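PDB 4AZI: beta-n-acetylhexosaminidase from Streptococcus pneumoniae, which probably releases terminal beta-linked N-acetyl-D-hexosamine residues from glycans by hydrolysis, acting as an exo-beta-D-N-acetylglucosaminidase of glycoside hydrolase family 20. Local coordinates for residues A[73-78]-A[129-134]; A[106-111]-A[363-368]; A[158-163]-A[210-215]. The protein carries 2 engineered substitutions. All coordinates share one frame; numbering follows the deposited sequence.

Contact 1 (A[73-78]-A[129-134]); sequences KKAIIE and EKLGIK
Lys130, the last residue of helix 122-130, lies against Ala75 and Glu78 of helix 69-83 where a Schellman motif brings its own helix to an end. Followed outward, its CB meets the methyl of Ala75, CB to CB 3.9 Å. The bend at chi2 (-68°) carries CD and CE on past the Glu78 carboxylate, alongside which CG already lies. Glu78 OE1 lies 3.6 Å from Lys130 CG and equally near CD, and the two side chains cross at about a right angle. At the tip the ammonium remains 4.5 Å from that oxygen, NZ to OE1, so opposite charges are close without forming a salt bridge. The other carboxylate oxygen is engaged within its own helix: Lys74 NZ donates to the syn lone pair of Glu78 OE2 at 3.2 Å, which probably steadies the carboxylate beside Lys130. Gly132, with positive phi, is the C-prime residue that turns the chain, and Ile133 N bonds back to Met128 O. Leu131 CG sits 3.7 Å from Ala75 CB, with CD1 at 3.9 Å and CD2 at 4.0 Å from the same carbon.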
ATOM      1  N   LYS A  73      14.555  18.671  -2.329  1.00 16.20           N
ATOM      2  CA  LYS A  73      13.165  19.030  -2.618  1.00 16.21           C
ATOM      3  C   LYS A  73      12.970  19.489  -4.065  1.00 16.29           C
ATOM      4  O   LYS A  73      12.031  19.058  -4.730  1.00 16.04           O
ATOM      5  CB  LYS A  73      12.667  20.107  -1.661  1.00 16.18           C
ATOM      6  CG  LYS A  73      12.505  19.642  -0.225  1.00 16.04           C
ATOM      7  CD  LYS A  73      12.086  20.792   0.678  1.00 15.87           C
ATOM      8  CE  LYS A  73      11.654  20.251   2.022  1.00 15.49           C
ATOM      9  NZ  LYS A  73      11.250  21.305   2.987  1.00 15.69           N
ATOM     10  N   LYS A  74      13.863  20.362  -4.537  1.00 16.34           N
ATOM     11  CA  LYS A  74      13.813  20.866  -5.911  1.00 16.29           C
ATOM     12  C   LYS A  74      14.010  19.742  -6.933  1.00 15.44           C
ATOM     13  O   LYS A  74      13.276  19.654  -7.917  1.00 15.13           O
ATOM     14  CB  LYS A  74      14.843  21.982  -6.108  1.00 16.93           C
ATOM     15  CG  LYS A  74      14.754  22.681  -7.454  1.00 18.39           C
ATOM     16  CD  LYS A  74      15.420  24.053  -7.427  1.00 19.13           C
ATOM     17  CE  LYS A  74      15.600  24.603  -8.835  1.00 19.64           C
ATOM     18  NZ  LYS A  74      16.575  23.804  -9.628  1.00 20.16           N
ATOM     19  N   ALA A  75      14.991  18.880  -6.679  1.00 14.90           N
ATOM     20  CA  ALA A  75      15.284  17.752  -7.551  1.00 14.45           C
ATOM     21  C   ALA A  75      14.099  16.783  -7.673  1.00 14.35           C
ATOM     22  O   ALA A  75      13.729  16.388  -8.782  1.00 14.53           O
ATOM     23  CB  ALA A  75      16.525  17.022  -7.058  1.00 14.60           C
ATOM     24  N   ILE A  76      13.520  16.409  -6.529  1.00 13.54           N
ATOM     25  CA  ILE A  76      12.373  15.502  -6.471  1.00 13.14           C
ATOM     26  C   ILE A  76      11.144  16.093  -7.170  1.00 13.27           C
ATOM     27  O   ILE A  76      10.484  15.411  -7.951  1.00 12.88           O
ATOM     28  CB  ILE A  76      12.032  15.109  -5.017  1.00 12.84           C
ATOM     29  CG1 ILE A  76      13.128  14.196  -4.454  1.00 12.60           C
ATOM     30  CG2 ILE A  76      10.668  14.426  -4.950  1.00 12.70           C
ATOM     31  CD1 ILE A  76      12.974  13.894  -2.977  1.00 12.75           C
ATOM     32  N   ILE A  77      10.847  17.359  -6.892  1.00 13.61           N
ATOM     33  CA  ILE A  77       9.760  18.037  -7.593  1.00 14.32           C
ATOM     34  C   ILE A  77       9.980  17.942  -9.112  1.00 14.75           C
ATOM     35  O   ILE A  77       9.071  17.552  -9.850  1.00 14.90           O
ATOM     36  CB  ILE A  77       9.550  19.485  -7.097  1.00 14.38           C
ATOM     37  CG1 ILE A  77       8.996  19.458  -5.667  1.00 14.89           C
ATOM     38  CG2 ILE A  77       8.583  20.229  -8.010  1.00 14.42           C
ATOM     39  CD1 ILE A  77       9.090  20.768  -4.907  1.00 15.58           C
ATOM     40  N   GLU A  78      11.194  18.253  -9.561  1.00 15.34           N
ATOM     41  CA  GLU A  78      11.558  18.101 -10.977  1.00 16.07           C
ATOM     42  C   GLU A  78      11.415  16.676 -11.518  1.00 15.60           C
ATOM     43  O   GLU A  78      10.889  16.480 -12.609  1.00 15.00           O
ATOM     44  CB  GLU A  78      12.961  18.648 -11.242  1.00 17.34           C
ATOM     45  CG  GLU A  78      12.967  20.157 -11.456  1.00 19.30           C
ATOM     46  CD  GLU A  78      14.259  20.823 -11.019  1.00 20.97           C
ATOM     47  OE1 GLU A  78      15.249  20.110 -10.727  1.00 21.94           O
ATOM     48  OE2 GLU A  78      14.274  22.070 -10.948  1.00 22.25           O
ATOM     49  N   GLU A 129      19.941  12.652 -10.906  1.00 14.77           N
ATOM     50  CA  GLU A 129      20.681  13.349 -11.976  1.00 15.74           C
ATOM     51  C   GLU A 129      20.742  14.863 -11.759  1.00 16.82           C
ATOM     52  O   GLU A 129      21.739  15.504 -12.094  1.00 17.29           O
ATOM     53  CB  GLU A 129      20.078  13.062 -13.355  1.00 15.35           C
ATOM     54  CG  GLU A 129      20.149  11.607 -13.791  1.00 15.05           C
ATOM     55  CD  GLU A 129      19.606  11.377 -15.196  1.00 15.23           C
ATOM     56  OE1 GLU A 129      18.702  12.122 -15.633  1.00 14.85           O
ATOM     57  OE2 GLU A 129      20.090  10.442 -15.869  1.00 14.74           O
ATOM     58  N   LYS A 130      19.671  15.436 -11.211  1.00 18.07           N
ATOM     59  CA  LYS A 130      19.657  16.862 -10.883  1.00 19.12           C
ATOM     60  C   LYS A 130      20.605  17.166  -9.719  1.00 19.38           C
ATOM     61  O   LYS A 130      21.113  18.279  -9.597  1.00 20.07           O
ATOM     62  CB  LYS A 130      18.238  17.350 -10.568  1.00 19.75           C
ATOM     63  CG  LYS A 130      17.257  17.304 -11.727  1.00 20.29           C
ATOM     64  CD  LYS A 130      17.595  18.307 -12.821  1.00 21.68           C
ATOM     65  CE  LYS A 130      16.511  18.328 -13.890  1.00 22.19           C
ATOM     66  NZ  LYS A 130      16.736  19.413 -14.890  1.00 22.27           N
ATOM     67  N   LEU A 131      20.857  16.165  -8.893  1.00 18.85           N
ATOM     68  CA  LEU A 131      21.778  16.302  -7.769  1.00 18.25           C
ATOM     69  C   LEU A 131      23.201  15.859  -8.112  1.00 17.95           C
ATOM     70  O   LEU A 131      24.059  15.809  -7.241  1.00 17.66           O
ATOM     71  CB  LEU A 131      21.246  15.538  -6.545  1.00 18.23           C
ATOM     72  CG  LEU A 131      19.907  16.029  -5.979  1.00 18.13           C
ATOM     73  CD1 LEU A 131      19.249  14.973  -5.103  1.00 18.09           C
ATOM     74  CD2 LEU A 131      20.074  17.349  -5.225  1.00 17.88           C
ATOM     75  N   GLY A 132      23.451  15.534  -9.377  1.00 17.87           N
ATOM     76  CA  GLY A 132      24.805  15.238  -9.839  1.00 17.21           C
ATOM     77  C   GLY A 132      25.196  13.773  -9.801  1.00 17.51           C
ATOM     78  O   GLY A 132      26.375  13.435  -9.952  1.00 16.60           O
ATOM     79  N   ILE A 133      24.206  12.902  -9.606  1.00 17.07           N
ATOM     80  CA  ILE A 133      24.430  11.460  -9.635  1.00 17.45           C
ATOM     81  C   ILE A 133      24.121  10.998 -11.061  1.00 17.74           C
ATOM     82  O   ILE A 133      22.947  10.876 -11.447  1.00 17.30           O
ATOM     83  CB  ILE A 133      23.550  10.725  -8.594  1.00 17.29           C
ATOM     84  CG1 ILE A 133      23.892  11.193  -7.171  1.00 17.49           C
ATOM     85  CG2 ILE A 133      23.721   9.210  -8.701  1.00 17.77           C
ATOM     86  CD1 ILE A 133      22.750  11.043  -6.175  1.00 17.70           C
ATOM     87  N   LYS A 134      25.174  10.775 -11.847  1.00 18.05           N
ATOM     88  CA  LYS A 134      25.030  10.421 -13.266  1.00 18.70           C
ATOM     89  C   LYS A 134      24.713   8.944 -13.445  1.00 18.41           C
ATOM     90  O   LYS A 134      25.200   8.099 -12.685  1.00 18.57           O
ATOM     91  CB  LYS A 134      26.311  10.735 -14.055  1.00 19.57           C
ATOM     92  CG  LYS A 134      26.744  12.194 -14.067  1.00 20.53           C
ATOM     93  CD  LYS A 134      28.070  12.342 -14.802  1.00 21.55           C
ATOM     94  CE  LYS A 134      28.570  13.778 -14.763  1.00 22.46           C
ATOM     95  NZ  LYS A 134      27.728  14.698 -15.585  1.00 23.04           N
TER

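Contact 2 (A[106-111]-A[363-368])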
ATOM      1  N   SER A 106      -8.074   8.191  14.544  1.00 16.53           N
ATOM      2  CA  SER A 106      -9.304   8.516  15.281  1.00 17.00           C
ATOM      3  C   SER A 106     -10.500   7.662  14.844  1.00 17.35           C
ATOM      4  O   SER A 106     -11.487   7.525  15.572  1.00 16.54           O
ATOM      5  CB  SER A 106      -9.643  10.013  15.151  1.00 17.14           C
ATOM      6  OG  SER A 106     -10.153  10.322  13.865  1.00 17.08           O
ATOM      7  N   LYS A 107     -10.401   7.089  13.651  1.00 17.92           N
ATOM      8  CA  LYS A 107     -11.425   6.195  13.141  1.00 18.69           C
ATOM      9  C   LYS A 107     -10.955   4.735  13.094  1.00 19.13           C
ATOM     10  O   LYS A 107     -11.536   3.918  12.374  1.00 19.74           O
ATOM     11  CB  LYS A 107     -11.885   6.673  11.765  1.00 18.81           C
ATOM     12  CG  LYS A 107     -12.714   7.950  11.824  1.00 19.20           C
ATOM     13  CD  LYS A 107     -12.827   8.596  10.457  1.00 19.36           C
ATOM     14  CE  LYS A 107     -13.499   9.960  10.551  1.00 19.66           C
ATOM     15  NZ  LYS A 107     -14.918   9.824  10.974  1.00 20.33           N
ATOM     16  N   ASP A 108      -9.916   4.420  13.880  1.00 19.54           N
ATOM     17  CA  ASP A 108      -9.321   3.074  13.964  1.00 19.40           C
ATOM     18  C   ASP A 108      -8.928   2.523  12.578  1.00 18.31           C
ATOM     19  O   ASP A 108      -9.079   1.338  12.295  1.00 18.46           O
ATOM     20  CB  ASP A 108     -10.254   2.093  14.712  1.00 21.19           C
ATOM     21  CG  ASP A 108     -10.464   2.466  16.187  1.00 22.71           C
ATOM     22  OD1 ASP A 108      -9.528   2.986  16.834  1.00 23.96           O
ATOM     23  OD2 ASP A 108     -11.572   2.216  16.706  1.00 23.59           O
ATOM     24  N   ILE A 109      -8.437   3.411  11.719  1.00 17.10           N
ATOM     25  CA  ILE A 109      -7.918   3.057  10.401  1.00 15.63           C
ATOM     26  C   ILE A 109      -6.403   3.263  10.451  1.00 15.07           C
ATOM     27  O   ILE A 109      -5.932   4.342  10.804  1.00 15.04           O
ATOM     28  CB  ILE A 109      -8.543   3.941   9.283  1.00 15.38           C
ATOM     29  CG1 ILE A 109     -10.062   3.714   9.145  1.00 15.36           C
ATOM     30  CG2 ILE A 109      -7.848   3.731   7.942  1.00 15.19           C
ATOM     31  CD1 ILE A 109     -10.497   2.289   8.842  1.00 15.14           C
ATOM     32  N   GLY A 110      -5.641   2.228  10.124  1.00 14.08           N
ATOM     33  CA  GLY A 110      -4.206   2.385   9.980  1.00 13.39           C
ATOM     34  C   GLY A 110      -3.837   2.962   8.624  1.00 12.95           C
ATOM     35  O   GLY A 110      -4.605   2.867   7.668  1.00 13.53           O
ATOM     36  N   LEU A 111      -2.671   3.588   8.541  1.00 12.53           N
ATOM     37  CA  LEU A 111      -2.093   3.924   7.246  1.00 12.04           C
ATOM     38  C   LEU A 111      -0.891   3.017   6.960  1.00 11.48           C
ATOM     39  O   LEU A 111      -0.052   2.782   7.830  1.00 11.71           O
ATOM     40  CB  LEU A 111      -1.674   5.398   7.171  1.00 12.22           C
ATOM     41  CG  LEU A 111      -1.183   5.811   5.775  1.00 12.48           C
ATOM     42  CD1 LEU A 111      -2.316   6.389   4.937  1.00 12.45           C
ATOM     43  CD2 LEU A 111      -0.026   6.789   5.862  1.00 12.88           C
ATOM     44  N   ALA A 363     -21.561   6.725  13.648  1.00 20.17           N
ATOM     45  CA  ALA A 363     -22.690   7.261  14.418  1.00 20.39           C
ATOM     46  C   ALA A 363     -22.454   7.124  15.925  1.00 20.44           C
ATOM     47  O   ALA A 363     -22.749   8.048  16.688  1.00 20.36           O
ATOM     48  CB  ALA A 363     -24.000   6.602  14.006  1.00 20.70           C
ATOM     49  N   LEU A 364     -21.906   5.980  16.341  1.00 20.71           N
ATOM     50  CA  LEU A 364     -21.529   5.760  17.738  1.00 21.20           C
ATOM     51  C   LEU A 364     -20.543   6.812  18.254  1.00 21.42           C
ATOM     52  O   LEU A 364     -20.758   7.378  19.326  1.00 21.54           O
ATOM     53  CB  LEU A 364     -20.983   4.338  17.967  1.00 20.81           C
ATOM     54  CG  LEU A 364     -20.566   3.974  19.402  1.00 20.82           C
ATOM     55  CD1 LEU A 364     -21.683   4.267  20.396  1.00 20.61           C
ATOM     56  CD2 LEU A 364     -20.143   2.519  19.522  1.00 20.60           C
ATOM     57  N   ARG A 365     -19.478   7.073  17.496  1.00 21.69           N
ATOM     58  CA  ARG A 365     -18.478   8.067  17.899  1.00 22.71           C
ATOM     59  C   ARG A 365     -19.059   9.482  18.004  1.00 23.46           C
ATOM     60  O   ARG A 365     -18.602  10.282  18.830  1.00 22.96           O
ATOM     61  CB  ARG A 365     -17.261   8.051  16.964  1.00 22.65           C
ATOM     62  CG  ARG A 365     -16.290   6.911  17.232  1.00 22.87           C
ATOM     63  CD  ARG A 365     -15.023   7.033  16.396  1.00 23.31           C
ATOM     64  NE  ARG A 365     -15.226   6.650  14.997  1.00 23.18           N
ATOM     65  CZ  ARG A 365     -15.131   5.405  14.537  1.00 23.67           C
ATOM     66  NH1 ARG A 365     -14.843   4.400  15.360  1.00 24.41           N
ATOM     67  NH2 ARG A 365     -15.326   5.159  13.249  1.00 23.77           N
ATOM     68  N   GLU A 366     -20.054   9.772  17.161  1.00 24.47           N
ATOM     69  CA  GLU A 366     -20.769  11.050  17.168  1.00 25.84           C
ATOM     70  C   GLU A 366     -21.675  11.199  18.389  1.00 26.44           C
ATOM     71  O   GLU A 366     -21.767  12.287  18.971  1.00 26.62           O
ATOM     72  CB  GLU A 366     -21.594  11.224  15.888  1.00 26.35           C
ATOM     73  CG  GLU A 366     -20.773  11.518  14.642  1.00 28.12           C
ATOM     74  CD  GLU A 366     -21.581  11.422  13.354  1.00 29.61           C
ATOM     75  OE1 GLU A 366     -22.818  11.252  13.419  1.00 30.75           O
ATOM     76  OE2 GLU A 366     -20.972  11.513  12.267  1.00 30.32           O
ATOM     77  N   GLU A 367     -22.351  10.117  18.769  1.00 26.67           N
ATOM     78  CA  GLU A 367     -23.181  10.132  19.974  1.00 28.09           C
ATOM     79  C   GLU A 367     -22.355  10.218  21.261  1.00 28.55           C
ATOM     80  O   GLU A 367     -22.747  10.918  22.196  1.00 29.09           O
ATOM     81  CB  GLU A 367     -24.147   8.940  20.017  1.00 28.76           C
ATOM     82  CG  GLU A 367     -25.403   9.116  19.168  1.00 29.90           C
ATOM     83  CD  GLU A 367     -26.189  10.374  19.506  1.00 30.75           C
ATOM     84  OE1 GLU A 367     -26.840  10.413  20.573  1.00 31.49           O
ATOM     85  OE2 GLU A 367     -26.147  11.331  18.703  1.00 31.16           O
ATOM     86  N   LEU A 368     -21.216   9.521  21.301  1.00 28.87           N
ATOM     87  CA  LEU A 368     -20.317   9.575  22.456  1.00 29.62           C
ATOM     88  C   LEU A 368     -19.743  10.973  22.687  1.00 30.89           C
ATOM     89  O   LEU A 368     -19.639  11.422  23.829  1.00 31.74           O
ATOM     90  CB  LEU A 368     -19.181   8.547  22.340  1.00 28.54           C
ATOM     91  CG  LEU A 368     -19.500   7.066  22.602  1.00 28.56           C
ATOM     92  CD1 LEU A 368     -18.278   6.198  22.340  1.00 27.62           C
ATOM     93  CD2 LEU A 368     -20.022   6.835  24.017  1.00 28.19           C
TER
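Arg365 of helix 362-368 reaches across to the turn of residues 106-108, and its side chain makes every contact from the helical side. Packing comes first. The guanidinium lays one face over the backbone of Lys107, whose CA stands 4.0 Å from the plane, over its centre. Beyond CA, the first part of the lysine side chain runs beside one terminal nitrogen, with Lys107 CB 4.0 Å from Arg365 NH2. The bend of the arginine at chi3 (-76°) turns the flat group across the end of its chain and presents this face to the turn. Nearer the helix, Arg365 CD approaches the carbonyl oxygen of Ser106 at 3.7 Å.

Electrostatic attraction is looser. Asp108 OD2 lies 4.2 Å from Arg365 NH1, well out of the guanidinium plane, and the carboxylate and guanidinium planes are 82° apart. No N-H points at the oxygen, so the pairing is one of charge alone. Arg358 offers the same carboxylate oxygen a second, long and weak ion pair.

Hydrogen bonding is supplied from just outside the segments. Asn362 OD1, at the start of the arginine's helix, accepts a bond from Lys107 NZ and a weak one from Arg365 NH2. One amide oxygen thereby links both cationic side chains and may offset the closeness of their like charges. Ser106 OG is bonded to Tyr103 O of helix 94-106.

The turn beneath the arginine is a Schellman motif: Asp108, at positive phi, is the C-prime residue, with Ile109 N bonded to Ala104 O and Asp108 N to Lys105 O. It ends helix 94-106 and leads into barrel strand 110-117, a helix-to-strand connection of the TIM barrel, here met from outside by helix 362-368, which comes after the last barrel strand in the chain.

Contact 3 (A[158-163]-A[210-215]); sequences FVKALI and ANTLAA. With BCN (bicine), chain J.
Lys160 and Thr212 meet through carbon, with Lys160 CD 3.8 Å from the methyl CG2 of Thr212 and the two side chains crossing at about a right angle. One turn further along, Ile163 CD1 faces Leu213 CD1 at 4.3 Å in a looser apolar contact, and Leu213 CD2 comes similarly near Lys160 CG. No hydrogen bond joins the segments.

The threonine methyl has a second neighbour: bicine O21 lies 3.6 Å from Thr212 CG2. With CG2 anti to the backbone N and OG1 beside it (chi1 -65°), the hydroxyl can bond back to Glu208 O of its own helix, while the methyl is presented to the lysine and the ligand. A turn further on, Ala215 CB touches bicine O22 at 3.5 Å; Asn211, Met216 and Glu219 complete the bicine pocket.

Further out, Tyr209 packs on Val159, Lys160 and Ile163 from helix 203-219, and Ile163 and Leu213 both rest on Ser117 of strand 110-117. The helix segments approach to 11.2 Å between axes, with their N-to-C directions 24° apart, a wide spacing bridged by Lys160, Ile163 and Leu213. Such near-parallel neighbouring helices, packed outside the parallel sheet, belong to the helical layer of a TIM barrel.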
ATOM      1  N   PHE A 158      22.537   6.674  -2.236  1.00 13.78           N
ATOM      2  CA  PHE A 158      21.586   7.777  -2.129  1.00 13.58           C
ATOM      3  C   PHE A 158      20.161   7.318  -1.830  1.00 13.34           C
ATOM      4  O   PHE A 158      19.531   7.806  -0.890  1.00 13.82           O
ATOM      5  CB  PHE A 158      21.579   8.641  -3.379  1.00 13.61           C
ATOM      6  CG  PHE A 158      20.741   9.865  -3.230  1.00 13.79           C
ATOM      7  CD1 PHE A 158      21.275  11.011  -2.658  1.00 13.92           C
ATOM      8  CD2 PHE A 158      19.405   9.858  -3.616  1.00 13.84           C
ATOM      9  CE1 PHE A 158      20.496  12.140  -2.495  1.00 14.34           C
ATOM     10  CE2 PHE A 158      18.621  10.981  -3.455  1.00 14.01           C
ATOM     11  CZ  PHE A 158      19.170  12.125  -2.893  1.00 14.33           C
ATOM     12  N   VAL A 159      19.652   6.399  -2.643  1.00 12.79           N
ATOM     13  CA  VAL A 159      18.275   5.930  -2.499  1.00 12.64           C
ATOM     14  C   VAL A 159      18.029   5.322  -1.121  1.00 12.50           C
ATOM     15  O   VAL A 159      17.041   5.654  -0.479  1.00 12.00           O
ATOM     16  CB  VAL A 159      17.880   4.970  -3.636  1.00 12.69           C
ATOM     17  CG1 VAL A 159      16.536   4.317  -3.365  1.00 12.60           C
ATOM     18  CG2 VAL A 159      17.822   5.742  -4.947  1.00 12.26           C
ATOM     19  N   LYS A 160      18.944   4.463  -0.667  1.00 12.36           N
ATOM     20  CA  LYS A 160      18.860   3.864   0.660  1.00 12.53           C
ATOM     21  C   LYS A 160      18.767   4.902   1.777  1.00 11.92           C
ATOM     22  O   LYS A 160      17.994   4.731   2.723  1.00 11.51           O
ATOM     23  CB  LYS A 160      20.056   2.951   0.931  1.00 13.14           C
ATOM     24  CG  LYS A 160      20.027   1.641   0.169  1.00 14.34           C
ATOM     25  CD  LYS A 160      21.127   0.726   0.666  1.00 14.79           C
ATOM     26  CE  LYS A 160      21.935   0.152  -0.480  1.00 15.46           C
ATOM     27  NZ  LYS A 160      23.024  -0.735   0.027  1.00 15.65           N
ATOM     28  N   ALA A 161      19.574   5.959   1.668  1.00 11.51           N
ATOM     29  CA  ALA A 161      19.555   7.044   2.639  1.00 11.45           C
ATOM     30  C   ALA A 161      18.209   7.763   2.599  1.00 11.22           C
ATOM     31  O   ALA A 161      17.631   8.034   3.651  1.00 11.06           O
ATOM     32  CB  ALA A 161      20.700   8.025   2.386  1.00 11.68           C
ATOM     33  N   LEU A 162      17.716   8.042   1.387  1.00 10.89           N
ATOM     34  CA  LEU A 162      16.403   8.683   1.181  1.00 10.79           C
ATOM     35  C   LEU A 162      15.263   7.863   1.784  1.00 10.78           C
ATOM     36  O   LEU A 162      14.431   8.390   2.518  1.00 10.76           O
ATOM     37  CB  LEU A 162      16.136   8.922  -0.309  1.00 10.67           C
ATOM     38  CG  LEU A 162      14.822   9.647  -0.642  1.00 10.67           C
ATOM     39  CD1 LEU A 162      14.810  11.028  -0.002  1.00 10.60           C
ATOM     40  CD2 LEU A 162      14.643   9.748  -2.151  1.00 10.83           C
ATOM     41  N   ILE A 163      15.235   6.570   1.480  1.00 10.86           N
ATOM     42  CA  ILE A 163      14.201   5.694   2.044  1.00 10.93           C
ATOM     43  C   ILE A 163      14.319   5.579   3.565  1.00 10.96           C
ATOM     44  O   ILE A 163      13.309   5.463   4.255  1.00 10.88           O
ATOM     45  CB  ILE A 163      14.152   4.326   1.337  1.00 10.92           C
ATOM     46  CG1 ILE A 163      13.476   4.510  -0.025  1.00 10.62           C
ATOM     47  CG2 ILE A 163      13.367   3.312   2.160  1.00 10.47           C
ATOM     48  CD1 ILE A 163      13.875   3.485  -1.047  1.00 11.41           C
ATOM     49  N   ALA A 210      17.150  -5.851  -1.412  1.00 12.22           N
ATOM     50  CA  ALA A 210      15.848  -6.159  -0.824  1.00 12.27           C
ATOM     51  C   ALA A 210      15.981  -6.468   0.667  1.00 12.11           C
ATOM     52  O   ALA A 210      15.196  -5.976   1.484  1.00 11.98           O
ATOM     53  CB  ALA A 210      15.181  -7.310  -1.562  1.00 12.13           C
ATOM     54  N   ASN A 211      16.997  -7.256   1.013  1.00 11.94           N
ATOM     55  CA  ASN A 211      17.251  -7.625   2.392  1.00 11.60           C
ATOM     56  C   ASN A 211      17.668  -6.406   3.232  1.00 11.36           C
ATOM     57  O   ASN A 211      17.234  -6.249   4.385  1.00 10.76           O
ATOM     58  CB  ASN A 211      18.307  -8.745   2.455  1.00 11.88           C
ATOM     59  CG  ASN A 211      17.806 -10.073   1.891  1.00 12.03           C
ATOM     60  OD1 ASN A 211      16.600 -10.287   1.738  1.00 11.74           O
ATOM     61  ND2 ASN A 211      18.743 -10.986   1.584  1.00 12.00           N
ATOM     62  N   THR A 212      18.485  -5.535   2.639  1.00 11.09           N
ATOM     63  CA  THR A 212      18.870  -4.278   3.273  1.00 11.63           C
ATOM     64  C   THR A 212      17.646  -3.437   3.680  1.00 11.58           C
ATOM     65  O   THR A 212      17.529  -3.015   4.846  1.00 11.13           O
ATOM     66  CB  THR A 212      19.842  -3.476   2.377  1.00 11.73           C
ATOM     67  OG1 THR A 212      21.067  -4.218   2.241  1.00 11.95           O
ATOM     68  CG2 THR A 212      20.144  -2.120   2.979  1.00 11.73           C
ATOM     69  N   LEU A 213      16.736  -3.213   2.726  1.00 11.78           N
ATOM     70  CA  LEU A 213      15.516  -2.449   2.996  1.00 12.06           C
ATOM     71  C   LEU A 213      14.610  -3.092   4.053  1.00 12.04           C
ATOM     72  O   LEU A 213      13.919  -2.378   4.795  1.00 11.61           O
ATOM     73  CB  LEU A 213      14.719  -2.181   1.710  1.00 12.21           C
ATOM     74  CG  LEU A 213      15.354  -1.264   0.658  1.00 12.43           C
ATOM     75  CD1 LEU A 213      14.279  -0.752  -0.284  1.00 12.36           C
ATOM     76  CD2 LEU A 213      16.097  -0.092   1.291  1.00 12.46           C
ATOM     77  N   ALA A 214      14.608  -4.426   4.097  1.00 11.98           N
ATOM     78  CA  ALA A 214      13.868  -5.193   5.109  1.00 12.16           C
ATOM     79  C   ALA A 214      14.489  -4.966   6.483  1.00 12.27           C
ATOM     80  O   ALA A 214      13.787  -4.650   7.456  1.00 12.43           O
ATOM     81  CB  ALA A 214      13.860  -6.684   4.758  1.00 12.05           C
ATOM     82  N   ALA A 215      15.813  -5.096   6.553  1.00 12.36           N
ATOM     83  CA  ALA A 215      16.562  -4.833   7.784  1.00 12.51           C
ATOM     84  C   ALA A 215      16.353  -3.402   8.282  1.00 12.23           C
ATOM     85  O   ALA A 215      16.233  -3.155   9.486  1.00 12.33           O
ATOM     86  CB  ALA A 215      18.037  -5.096   7.564  1.00 13.61           C
TER
HETATM   87  N1  BCN J2045      22.049  -4.700   7.290  1.00 38.30           N
HETATM   88  C1  BCN J2045      21.532  -3.552   8.083  1.00 37.84           C
HETATM   89  C2  BCN J2045      20.886  -2.448   7.228  1.00 38.01           C
HETATM   90  O21 BCN J2045      21.556  -1.980   6.279  1.00 39.45           O
HETATM   91  O22 BCN J2045      19.738  -2.084   7.560  1.00 36.00           O
HETATM   92  C3  BCN J2045      21.294  -5.018   6.051  1.00 35.70           C
HETATM   93  C4  BCN J2045      21.905  -6.189   5.268  1.00 35.58           C
HETATM   94  O4  BCN J2045      20.894  -7.178   5.039  1.00 33.57           O
HETATM   95  C5  BCN J2045      22.396  -5.855   8.167  1.00 38.09           C
HETATM   96  C6  BCN J2045      21.177  -6.627   8.714  1.00 37.53           C
HETATM   97  O6  BCN J2045      20.961  -6.282  10.086  1.00 38.46           O

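In the fold
From the N terminus, helix 69-83 provides the first half of contact 1 and helix 94-106 runs on to the turn that opens contact 2. The chain then runs along the barrel wall in strand 110-117, and contact 1 closes at the end of helix 122-130, so contacts 1 and 2 alternate along the sequence. Contact 3 follows in series, joining helices 153-170 and 203-219, and both its segments fall within the 251-residue span that contact 2 closes only at helix 362-368. Contacts 1 and 3 touch, Leu131 CD1 reaching Phe158 CZ at 3.6 Å, and make one continuous patch. Contact 2 stands apart, its centre 41 Å from that of contact 1, tying the C-terminal helical region to the barrel.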